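PDB 2D5F: glycinin A3B4 subunit from Glycine max, which probably serves as a hexamer-forming 11S globulin storage protein of the soybean seed, made as proglycinin and later processed to the mature subunit. Local coordinates for residues T353-S356 with L357-P360. Sequence-based numbering, arbitrary orientation.
Sequences TLNS and LTLP
Asn355 holds the chain in a tight turn through both of its carbonyl groups. Asn355 O takes two amides at once, Thr358 N at 3.0 Å, lying well above the carbonyl plane, and Leu359 N at 2.9 Å. The Leu359 bond is almost straight (177° at the hydrogen). CG sits between the backbone N and the carbonyl carbon (chi1 52°), which brings Asn355 OD1 round to Leu357 N at 2.8 Å in a more bent bond, tilted from the amide plane. With an alanine here the two main-chain bonds could remain, but Leu357 N would probably lose its acceptor and the first residues of the turn would be held less firmly. On the densely packed side, the side chains of Leu354 and Thr358 cross at about a right angle, CD1 of Leu354 lying 3.7 Å from CG2 of Thr358; Val122 and Val124 of strand 121-125 touch Leu354 and Leu359. Ser356 OG is bonded to His448 ND1. Leu357 and Pro360 form the more open side, and partly exposed Thr358 the edge between, with Lys330 of a neighbouring subunit packed on it. Such an Asx turn laid over a type I beta turn, with an added i+4 bond, here follows strand 349-354 of a cupin domain.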
loop_
_atom_site.group_PDB
_atom_site.type_symbol
_atom_site.label_atom_id
_atom_site.label_comp_id
_atom_site.label_asym_id
_atom_site.label_seq_id
_atom_site.Cartn_x
_atom_site.Cartn_y
_atom_site.Cartn_z
ATOM N N THR B 353 14.819 -16.809 11.173
ATOM C CA THR B 353 13.583 -16.032 11.240
ATOM C C THR B 353 12.639 -16.314 10.080
ATOM O O THR B 353 13.056 -16.402 8.933
ATOM C CB THR B 353 13.891 -14.521 11.251
ATOM O OG1 THR B 353 14.833 -14.234 12.292
ATOM C CG2 THR B 353 12.615 -13.714 11.498
ATOM N N LEU B 354 11.360 -16.463 10.401
ATOM C CA LEU B 354 10.320 -16.705 9.407
ATOM C C LEU B 354 9.267 -15.630 9.640
ATOM O O LEU B 354 8.606 -15.616 10.671
ATOM C CB LEU B 354 9.699 -18.094 9.589
ATOM C CG LEU B 354 8.416 -18.413 8.800
ATOM C CD1 LEU B 354 8.614 -18.103 7.326
ATOM C CD2 LEU B 354 8.054 -19.887 8.982
ATOM N N ASN B 355 9.138 -14.713 8.691
ATOM C CA ASN B 355 8.177 -13.631 8.810
ATOM C C ASN B 355 7.514 -13.371 7.461
ATOM O O ASN B 355 7.631 -14.178 6.536
ATOM C CB ASN B 355 8.873 -12.361 9.314
ATOM C CG ASN B 355 10.091 -12.000 8.485
ATOM O OD1 ASN B 355 10.098 -12.175 7.264
ATOM N ND2 ASN B 355 11.127 -11.489 9.139
ATOM N N SER B 356 6.831 -12.235 7.349
ATOM C CA SER B 356 6.127 -11.888 6.126
ATOM C C SER B 356 7.034 -11.654 4.918
ATOM O O SER B 356 6.558 -11.642 3.784
ATOM C CB SER B 356 5.226 -10.667 6.364
ATOM O OG SER B 356 5.962 -9.572 6.861
ATOM N N LEU B 357 8.333 -11.478 5.150
ATOM C CA LEU B 357 9.260 -11.275 4.040
ATOM C C LEU B 357 9.614 -12.616 3.403
ATOM O O LEU B 357 10.187 -12.666 2.313
ATOM C CB LEU B 357 10.536 -10.566 4.503
ATOM C CG LEU B 357 10.405 -9.189 5.159
ATOM C CD1 LEU B 357 11.803 -8.633 5.357
ATOM C CD2 LEU B 357 9.590 -8.240 4.291
ATOM N N THR B 358 9.281 -13.703 4.090
ATOM C CA THR B 358 9.533 -15.039 3.558
ATOM C C THR B 358 8.218 -15.690 3.156
ATOM O O THR B 358 8.110 -16.295 2.091
ATOM C CB THR B 358 10.210 -15.939 4.583
ATOM O OG1 THR B 358 11.564 -15.508 4.779
ATOM C CG2 THR B 358 10.183 -17.390 4.099
ATOM N N LEU B 359 7.223 -15.564 4.022
ATOM C CA LEU B 359 5.904 -16.125 3.774
ATOM C C LEU B 359 4.947 -14.929 3.808
ATOM O O LEU B 359 4.435 -14.559 4.865
ATOM C CB LEU B 359 5.574 -17.137 4.876
ATOM C CG LEU B 359 4.559 -18.234 4.578
ATOM C CD1 LEU B 359 4.940 -18.965 3.289
ATOM C CD2 LEU B 359 4.519 -19.201 5.760
ATOM N N PRO B 360 4.701 -14.302 2.640
ATOM C CA PRO B 360 3.822 -13.135 2.514
ATOM C C PRO B 360 2.432 -13.217 3.131
ATOM O O PRO B 360 1.869 -12.195 3.520
ATOM C CB PRO B 360 3.787 -12.885 1.002
ATOM C CG PRO B 360 4.040 -14.218 0.427
ATOM C CD PRO B 360 5.140 -14.755 1.309
#